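Local atomic coordinates of precorrin-6Y C5,15-methyltransferase (Decarboxylating) (Geobacter metallireducens, PDB entry 3E05), a protein that probably uses S-adenosylmethionine to methylate and decarboxylate a precorrin in adenosylcobalamin biosynthesis, this chain being its C-terminal domain. Residues Glu27-Thr32 / Ser51-Ile56; Val43-Gly48 / Glu101-Leu106; Glu123-Val128 / Val152-Asp157. All blocks are in the same frame, centred on the assembly; numbering follows the deposited sequence. Where two conformers were deposited one is given.

Interaction 1: residues Glu27-Thr32 / Ser51-Ile56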
loop_
_atom_site.group_PDB
_atom_site.type_symbol
_atom_site.label_atom_id
_atom_site.label_comp_id
_atom_site.label_asym_id
_atom_site.label_seq_id
_atom_site.Cartn_x
_atom_site.Cartn_y
_atom_site.Cartn_z
ATOM N N GLU D 27 7.987 -10.230 7.355
ATOM C CA GLU D 27 7.308 -9.052 7.884
ATOM C C GLU D 27 5.902 -9.355 8.392
ATOM O O GLU D 27 5.561 -9.029 9.549
ATOM C CB GLU D 27 7.296 -7.942 6.834
ATOM C CG GLU D 27 8.710 -7.509 6.363
ATOM C CD GLU D 27 9.317 -8.394 5.274
ATOM O OE1 GLU D 27 8.669 -9.348 4.759
ATOM O OE2 GLU D 27 10.485 -8.135 4.938
ATOM N N VAL D 28 5.118 -10.014 7.536
ATOM C CA VAL D 28 3.750 -10.437 7.827
ATOM C C VAL D 28 3.738 -11.468 8.980
ATOM O O VAL D 28 2.872 -11.437 9.827
ATOM C CB VAL D 28 3.058 -10.966 6.541
ATOM C CG1 VAL D 28 1.870 -11.855 6.866
ATOM C CG2 VAL D 28 2.612 -9.791 5.665
ATOM N N ARG D 29 4.734 -12.340 9.010
ATOM C CA ARG D 29 4.903 -13.287 10.109
ATOM C C ARG D 29 5.020 -12.555 11.450
ATOM O O ARG D 29 4.367 -12.917 12.392
ATOM C CB ARG D 29 6.142 -14.152 9.872
ATOM C CG ARG D 29 6.216 -15.414 10.720
ATOM C CD ARG D 29 7.562 -16.107 10.498
ATOM N NE ARG D 29 7.847 -16.332 9.080
ATOM C CZ ARG D 29 9.049 -16.185 8.517
ATOM N NH1 ARG D 29 10.095 -15.810 9.241
ATOM N NH2 ARG D 29 9.210 -16.402 7.215
ATOM N N ALA D 30 5.878 -11.542 11.515
ATOM C CA ALA D 30 6.060 -10.732 12.730
ATOM C C ALA D 30 4.745 -10.091 13.170
ATOM O O ALA D 30 4.366 -10.205 14.329
ATOM C CB ALA D 30 7.119 -9.670 12.517
ATOM N N VAL D 31 4.027 -9.455 12.235
ATOM C CA VAL D 31 2.717 -8.855 12.557
ATOM C C VAL D 31 1.718 -9.928 13.047
ATOM O O VAL D 31 0.982 -9.702 14.010
ATOM C CB VAL D 31 2.100 -8.112 11.327
ATOM C CG1 VAL D 31 0.804 -7.400 11.721
ATOM C CG2 VAL D 31 3.096 -7.103 10.745
ATOM N N THR D 32 1.735 -11.086 12.404
ATOM C CA THR D 32 0.857 -12.229 12.783
ATOM C C THR D 32 1.119 -12.666 14.239
ATOM O O THR D 32 0.177 -12.799 15.041
ATOM C CB THR D 32 1.049 -13.404 11.806
ATOM O OG1 THR D 32 0.638 -13.008 10.500
ATOM C CG2 THR D 32 0.257 -14.652 12.213
ATOM N N SER D 51 5.235 -24.376 5.874
ATOM C CA SER D 51 6.641 -24.601 6.206
ATOM C C SER D 51 6.905 -24.468 7.706
ATOM O O SER D 51 8.043 -24.625 8.173
ATOM C CB SER D 51 7.513 -23.638 5.417
ATOM O OG SER D 51 7.409 -23.965 4.040
ATOM N N ALA D 52 5.832 -24.183 8.437
ATOM C CA ALA D 52 5.832 -24.020 9.892
ATOM C C ALA D 52 6.628 -22.826 10.403
ATOM O O ALA D 52 6.991 -22.794 11.573
ATOM C CB ALA D 52 6.229 -25.350 10.634
ATOM N N SER D 53 6.830 -21.811 9.555
ATOM C CA SER D 53 7.596 -20.625 9.960
ATOM C C SER D 53 6.939 -19.861 11.111
ATOM O O SER D 53 7.634 -19.328 11.977
ATOM C CB SER D 53 7.875 -19.700 8.767
ATOM O OG SER D 53 6.694 -19.055 8.329
ATOM N N VAL D 54 5.605 -19.818 11.122
ATOM C CA VAL D 54 4.848 -19.193 12.211
ATOM C C VAL D 54 5.055 -19.987 13.493
ATOM O O VAL D 54 5.416 -19.417 14.519
ATOM C CB VAL D 54 3.340 -19.071 11.886
ATOM C CG1 VAL D 54 2.560 -18.409 13.044
ATOM C CG2 VAL D 54 3.146 -18.282 10.561
ATOM N N SER D 55 4.853 -21.300 13.411
ATOM C CA SER D 55 5.083 -22.221 14.542
ATOM C C SER D 55 6.482 -22.085 15.115
ATOM O O SER D 55 6.651 -22.064 16.333
ATOM C CB SER D 55 4.888 -23.664 14.086
ATOM O OG SER D 55 3.531 -24.018 14.162
ATOM N N ILE D 56 7.469 -21.961 14.233
ATOM C CA ILE D 56 8.874 -21.931 14.647
ATOM C C ILE D 56 9.233 -20.645 15.396
ATOM O O ILE D 56 9.826 -20.692 16.473
ATOM C CB ILE D 56 9.814 -22.203 13.456
ATOM C CG1 ILE D 56 9.774 -23.694 13.100
ATOM C CG2 ILE D 56 11.239 -21.759 13.740
ATOM C CD1 ILE D 56 10.418 -24.008 11.774
#
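R29 of helix 26-35 leans across the start of helix 53-61, and the flat end of its side chain lies against S53. The backbones come close here, with the CA atoms of R29 and V54 6.3 Å apart. In the conformer described, CG stands anti to the backbone N (chi1 -164°), which sends the aliphatic part straight out toward V54; a bend at chi3 (-52°) then turns the guanidinium past the first turn of the opposing helix. S53 presents CB to one face of that group, with CB 3.7 Å from R29 CZ, while S53 OG sits 3.1 Å from R29 NE. The stem also touches backbone: R29 CD comes within 3.5 Å of S53 O. V54 divides its two methyls between the partners. CG2 meets R29 CG at 4.2 Å, and CG1 looks toward T32 CG2 one turn further along, at a loose 4.5 Å. The charge of R29 is answered outside the two segments, by salt bridges from NH2 to D13 and from NH1 to E57, so the buried guanidinium is gripped at its far end by two carboxylates while its stem lies along V54 and S53. Helix 26-35 also rests on strand 180-193, through V28, V31 and T32. Helix 53-61 follows the glycine-rich turn after strand 43-47, and this strand-turn-helix unit, with a preceding helix packed against it, is characteristic of the Rossmann-like class I methyltransferase fold, in which that turn commonly contributes to the S-adenosylmethionine site.

Interaction 2: residues Val43-Gly48 / Glu101-Leu106; sequences VMWDIG and EGLDDL
The indole of W45 carries two leucine methyls on one face. L106 CD1 lies over the five-membered ring, 3.8 Å from its centroid and 14° off the normal; L103 CD2 lies over the six-membered ring, 4.1 Å from its centroid and shifted toward the rim. Both are CH-pi contacts. On that same side L106 CB stands above W45 NE1, 3.6 Å away; the polar partner of NE1 is P107 O, a hydrogen bond that fixes the rotation of the ring. W45 CG lies anti to the carbonyl carbon (chi1 -61°), and the indole reaches across to the turn. V128 of helix 121-131 packs beside CZ3, at the rim. The type I turn from L103 to L106, closed by the backbone bond from L106 N to L103 O (3.3 Å), brings the two leucines side by side, and R131 binds both of their carbonyl oxygens. L103 CD2 also reaches I47 CD1 (4.2 Å), two residues along the strand. A leucine in place of W45 would probably leave the methyls of L103 and L106 without their flat support and P107 O without its donor. Strand 43-47 comes first, in chain order, in the parallel part of the mixed sheet of a Rossmann-like methyltransferase. The turn belongs to the loop returning from edge strand 92-96 to central strand 111-114, in keeping with the 3-2-1-4 strand order of that fold.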
loop_
_atom_site.group_PDB
_atom_site.type_symbol
_atom_site.label_atom_id
_atom_site.label_comp_id
_atom_site.label_asym_id
_atom_site.label_seq_id
_atom_site.Cartn_x
_atom_site.Cartn_y
_atom_site.Cartn_z
ATOM N N VAL D 43 -0.757 -22.990 24.946
ATOM C CA VAL D 43 -0.886 -23.986 23.903
ATOM C C VAL D 43 -1.422 -23.310 22.635
ATOM O O VAL D 43 -2.444 -22.625 22.684
ATOM C CB VAL D 43 -1.802 -25.169 24.327
ATOM C CG1 VAL D 43 -2.117 -26.099 23.133
ATOM C CG2 VAL D 43 -1.147 -25.965 25.465
ATOM N N MET D 44 -0.713 -23.512 21.526
ATOM C CA MET D 44 -1.077 -22.946 20.238
ATOM C C MET D 44 -1.316 -24.041 19.195
ATOM O O MET D 44 -0.534 -24.976 19.087
ATOM C CB MET D 44 0.034 -21.998 19.777
ATOM C CG MET D 44 -0.164 -21.348 18.386
ATOM S SD MET D 44 1.149 -20.139 18.062
ATOM C CE MET D 44 1.364 -20.443 16.329
ATOM N N TRP D 45 -2.399 -23.923 18.426
ATOM C CA TRP D 45 -2.545 -24.713 17.200
ATOM C C TRP D 45 -2.161 -23.880 15.959
ATOM O O TRP D 45 -2.602 -22.736 15.833
ATOM C CB TRP D 45 -3.992 -25.170 17.020
ATOM C CG TRP D 45 -4.588 -26.057 18.099
ATOM C CD1 TRP D 45 -3.934 -26.681 19.132
ATOM C CD2 TRP D 45 -5.959 -26.454 18.196
ATOM N NE1 TRP D 45 -4.831 -27.413 19.890
ATOM C CE2 TRP D 45 -6.074 -27.308 19.324
ATOM C CE3 TRP D 45 -7.105 -26.165 17.448
ATOM C CZ2 TRP D 45 -7.295 -27.867 19.722
ATOM C CZ3 TRP D 45 -8.327 -26.720 17.853
ATOM C CH2 TRP D 45 -8.405 -27.562 18.971
ATOM N N ASP D 46 -1.354 -24.452 15.062
ATOM C CA ASP D 46 -1.043 -23.841 13.775
ATOM C C ASP D 46 -1.658 -24.755 12.704
ATOM O O ASP D 46 -1.071 -25.772 12.311
ATOM C CB ASP D 46 0.477 -23.668 13.625
ATOM C CG ASP D 46 0.916 -23.112 12.266
ATOM O OD1 ASP D 46 0.093 -22.817 11.358
ATOM O OD2 ASP D 46 2.147 -22.953 12.111
ATOM N N ILE D 47 -2.861 -24.385 12.261
ATOM C CA ILE D 47 -3.605 -25.156 11.266
ATOM C C ILE D 47 -3.239 -24.792 9.826
ATOM O O ILE D 47 -3.408 -23.637 9.403
ATOM C CB ILE D 47 -5.116 -25.023 11.489
ATOM C CG1 ILE D 47 -5.475 -25.524 12.895
ATOM C CG2 ILE D 47 -5.903 -25.796 10.403
ATOM C CD1 ILE D 47 -6.854 -25.141 13.356
ATOM N N GLY D 48 -2.736 -25.781 9.086
ATOM C CA GLY D 48 -2.230 -25.575 7.733
ATOM C C GLY D 48 -0.866 -24.927 7.831
ATOM O O GLY D 48 -0.648 -23.829 7.304
ATOM N N GLU D 101 -10.249 -32.756 11.382
ATOM C CA GLU D 101 -9.735 -34.061 11.819
ATOM C C GLU D 101 -8.370 -33.875 12.472
ATOM O O GLU D 101 -7.570 -33.050 12.026
ATOM C CB GLU D 101 -9.592 -35.034 10.645
ATOM C CG GLU D 101 -10.894 -35.434 9.956
ATOM C CD GLU D 101 -10.682 -36.505 8.893
ATOM O OE1 GLU D 101 -11.480 -37.465 8.860
ATOM O OE2 GLU D 101 -9.720 -36.393 8.097
ATOM N N GLY D 102 -8.116 -34.631 13.535
ATOM C CA GLY D 102 -6.846 -34.546 14.237
ATOM C C GLY D 102 -6.763 -33.472 15.305
ATOM O O GLY D 102 -5.729 -33.323 15.951
ATOM N N LEU D 103 -7.837 -32.711 15.491
ATOM C CA LEU D 103 -7.873 -31.714 16.563
ATOM C C LEU D 103 -8.243 -32.340 17.901
ATOM O O LEU D 103 -7.932 -31.789 18.954
ATOM C CB LEU D 103 -8.849 -30.573 16.242
ATOM C CG LEU D 103 -8.629 -29.699 15.003
ATOM C CD1 LEU D 103 -9.749 -28.672 14.902
ATOM C CD2 LEU D 103 -7.283 -29.006 15.019
ATOM N N ASP D 104 -8.904 -33.494 17.850
ATOM C CA ASP D 104 -9.464 -34.122 19.053
ATOM C C ASP D 104 -8.410 -34.578 20.061
ATOM O O ASP D 104 -8.599 -34.420 21.263
ATOM C CB ASP D 104 -10.401 -35.273 18.674
ATOM C CG ASP D 104 -11.593 -34.807 17.854
ATOM O OD1 ASP D 104 -12.173 -33.749 18.187
ATOM O OD2 ASP D 104 -11.945 -35.499 16.874
ATOM N N ASP D 105 -7.297 -35.110 19.567
ATOM C CA ASP D 105 -6.218 -35.603 20.426
ATOM C C ASP D 105 -5.329 -34.496 21.008
ATOM O O ASP D 105 -4.527 -34.750 21.918
ATOM C CB ASP D 105 -5.355 -36.617 19.667
ATOM C CG ASP D 105 -6.021 -37.985 19.539
ATOM O OD1 ASP D 105 -7.274 -38.064 19.565
ATOM O OD2 ASP D 105 -5.285 -38.987 19.404
ATOM N N LEU D 106 -5.472 -33.278 20.481
ATOM C CA LEU D 106 -4.695 -32.126 20.936
ATOM C C LEU D 106 -5.277 -31.536 22.218
ATOM O O LEU D 106 -6.485 -31.633 22.441
ATOM C CB LEU D 106 -4.665 -31.054 19.836
ATOM C CG LEU D 106 -4.265 -31.447 18.415
ATOM C CD1 LEU D 106 -4.441 -30.242 17.511
ATOM C CD2 LEU D 106 -2.840 -31.953 18.337
#

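Interaction 3: residues Glu123-Val128 / Val152-Asp157; sequences EIIDAV and VEFLED
I125 of helix 121-131 fits against F154 and L155 of helix 145-157, an example of apolar packing between two neighbouring helices that flank the sheet of a Rossmann-like methyltransferase. These helices follow strands 111-114 and 137-142, and the first of them forms the link of a beta-alpha-beta crossover between those two parallel strands. Along the second segment, V152 comes first; it points away from the other helix and packs on V162 of strand 161-173, on K179 of one neighbouring subunit and on L145 of another. F154 is the first residue to meet the other helix, its CA 7.1 Å from that of I125. The contact is made by the stem: F154 CB touches I125 CD1 at 4.0 Å and I125 CG2 at 4.1 Å. With CG anti to the carbonyl carbon (chi1 -56°), the ring swings off along the helix, and I125 CD1 sits at its edge, near the ring plane, not over a face. L155, next in line, starts out flanking the contact but its branched end bends back toward it. L155 CG meets I125 CD1, again at 4.0 Å, so that this terminal methyl lies against both neighbours. I125 crosses each of the two side chains at about a right angle, with its two branches sharing the work. L155 also reaches I138 and L140 of strand 137-142, joining the helix pair to the sheet. Past the segment, H158 NE2 forms a hydrogen bond with D126 OD2, and the side chain of I125 touches H158 as well. The pairing is completed by L155 CD2 against I125 CG2, 4.0 Å apart.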
loop_
_atom_site.group_PDB
_atom_site.type_symbol
_atom_site.label_atom_id
_atom_site.label_comp_id
_atom_site.label_asym_id
_atom_site.label_seq_id
_atom_site.Cartn_x
_atom_site.Cartn_y
_atom_site.Cartn_z
ATOM N N GLU D 123 -15.882 -25.443 8.983
ATOM C CA GLU D 123 -15.753 -26.595 9.851
ATOM C C GLU D 123 -14.588 -26.424 10.824
ATOM O O GLU D 123 -14.683 -26.830 11.985
ATOM C CB GLU D 123 -15.601 -27.870 9.019
ATOM C CG GLU D 123 -16.839 -28.199 8.180
ATOM C CD GLU D 123 -16.820 -27.624 6.756
ATOM O OE1 GLU D 123 -15.967 -26.764 6.426
ATOM O OE2 GLU D 123 -17.683 -28.044 5.953
ATOM N N ILE D 124 -13.506 -25.796 10.358
ATOM C CA ILE D 124 -12.357 -25.502 11.220
ATOM C C ILE D 124 -12.696 -24.456 12.282
ATOM O O ILE D 124 -12.352 -24.644 13.452
ATOM C CB ILE D 124 -11.099 -25.094 10.410
ATOM C CG1 ILE D 124 -10.488 -26.318 9.734
ATOM C CG2 ILE D 124 -10.039 -24.415 11.313
ATOM C CD1 ILE D 124 -9.496 -25.986 8.620
ATOM N N ILE D 125 -13.364 -23.369 11.882
ATOM C CA ILE D 125 -13.732 -22.305 12.816
ATOM C C ILE D 125 -14.691 -22.835 13.890
ATOM O O ILE D 125 -14.501 -22.568 15.078
ATOM C CB ILE D 125 -14.237 -21.012 12.092
ATOM C CG1 ILE D 125 -13.030 -20.268 11.487
ATOM C CG2 ILE D 125 -14.958 -20.066 13.055
ATOM C CD1 ILE D 125 -13.385 -19.099 10.568
ATOM N N ASP D 126 -15.681 -23.624 13.470
ATOM C CA ASP D 126 -16.617 -24.269 14.398
ATOM C C ASP D 126 -15.903 -25.141 15.421
ATOM O O ASP D 126 -16.155 -25.017 16.620
ATOM C CB ASP D 126 -17.647 -25.105 13.638
ATOM C CG ASP D 126 -18.725 -24.261 13.003
ATOM O OD1 ASP D 126 -19.807 -24.805 12.722
ATOM O OD2 ASP D 126 -18.491 -23.054 12.776
ATOM N N ALA D 127 -15.001 -25.996 14.932
ATOM C CA ALA D 127 -14.230 -26.903 15.779
ATOM C C ALA D 127 -13.307 -26.155 16.746
ATOM O O ALA D 127 -13.253 -26.491 17.928
ATOM C CB ALA D 127 -13.456 -27.886 14.932
ATOM N N VAL D 128 -12.612 -25.130 16.242
ATOM C CA VAL D 128 -11.762 -24.253 17.064
ATOM C C VAL D 128 -12.544 -23.492 18.137
ATOM O O VAL D 128 -12.092 -23.399 19.284
ATOM C CB VAL D 128 -10.961 -23.226 16.187
ATOM C CG1 VAL D 128 -10.355 -22.139 17.051
ATOM C CG2 VAL D 128 -9.877 -23.925 15.413
ATOM N N VAL D 152 -14.463 -13.643 8.240
ATOM C CA VAL D 152 -15.107 -12.604 9.037
ATOM C C VAL D 152 -16.557 -12.981 9.380
ATOM O O VAL D 152 -16.987 -12.813 10.521
ATOM C CB VAL D 152 -14.981 -11.195 8.374
ATOM C CG1 VAL D 152 -15.695 -10.139 9.191
ATOM C CG2 VAL D 152 -13.511 -10.824 8.255
ATOM N N GLU D 153 -17.276 -13.530 8.401
ATOM C CA GLU D 153 -18.665 -13.958 8.572
ATOM C C GLU D 153 -18.831 -15.047 9.647
ATOM O O GLU D 153 -19.688 -14.926 10.519
ATOM C CB GLU D 153 -19.239 -14.431 7.231
ATOM C CG GLU D 153 -20.732 -14.773 7.262
ATOM C CD GLU D 153 -21.198 -15.560 6.044
ATOM O OE1 GLU D 153 -20.698 -15.310 4.924
ATOM O OE2 GLU D 153 -22.078 -16.429 6.211
ATOM N N PHE D 154 -18.006 -16.088 9.588
ATOM C CA PHE D 154 -18.093 -17.214 10.539
ATOM C C PHE D 154 -17.684 -16.850 11.960
ATOM O O PHE D 154 -18.315 -17.281 12.919
ATOM C CB PHE D 154 -17.289 -18.429 10.064
ATOM C CG PHE D 154 -17.667 -18.919 8.694
ATOM C CD1 PHE D 154 -18.990 -18.855 8.243
ATOM C CD2 PHE D 154 -16.698 -19.466 7.854
ATOM C CE1 PHE D 154 -19.329 -19.299 6.971
ATOM C CE2 PHE D 154 -17.031 -19.928 6.584
ATOM C CZ PHE D 154 -18.352 -19.842 6.139
ATOM N N LEU D 155 -16.628 -16.057 12.088
ATOM C CA LEU D 155 -16.159 -15.600 13.393
ATOM C C LEU D 155 -17.140 -14.636 14.058
ATOM O O LEU D 155 -17.326 -14.676 15.274
ATOM C CB LEU D 155 -14.775 -14.943 13.273
ATOM C CG LEU D 155 -13.569 -15.841 12.954
ATOM C CD1 LEU D 155 -12.442 -14.983 12.439
ATOM C CD2 LEU D 155 -13.109 -16.677 14.152
ATOM N N GLU D 156 -17.768 -13.772 13.265
ATOM C CA GLU D 156 -18.797 -12.880 13.802
ATOM C C GLU D 156 -20.087 -13.604 14.197
ATOM O O GLU D 156 -20.781 -13.171 15.124
ATOM C CB GLU D 156 -19.067 -11.723 12.853
ATOM C CG GLU D 156 -17.950 -10.681 12.896
ATOM C CD GLU D 156 -18.282 -9.425 12.134
ATOM O OE1 GLU D 156 -19.154 -9.484 11.236
ATOM O OE2 GLU D 156 -17.664 -8.382 12.435
ATOM N N ASP D 157 -20.383 -14.702 13.502
ATOM C CA ASP D 157 -21.497 -15.593 13.843
ATOM C C ASP D 157 -21.336 -16.225 15.219
ATOM O O ASP D 157 -22.335 -16.488 15.903
ATOM C CB ASP D 157 -21.635 -16.721 12.815
ATOM C CG ASP D 157 -22.310 -16.278 11.538
ATOM O OD1 ASP D 157 -22.797 -15.125 11.482
ATOM O OD2 ASP D 157 -22.343 -17.091 10.585
#

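From the N terminus, helix 26-35 comes first, and interaction 1 closes a short loop around strand 43-47 by joining that helix to helix 53-61. Interaction 2 opens on this enclosed strand and closes much later, at 101-106, tying the strand to the loop that leads into strand 111-114, so the two contacts cross along the chain. They also touch: S55 OG probably forms a hydrogen bond with D46 OD2 at 2.7 Å, and V54 packs on M44. Interaction 3 follows in series, joining helices 121-131 and 145-157, and meets interaction 2 where V128 and I124 pack on I47. Interactions 1 and 3 do not touch, their centres about 22 Å apart; strand 43-47 is touched by both.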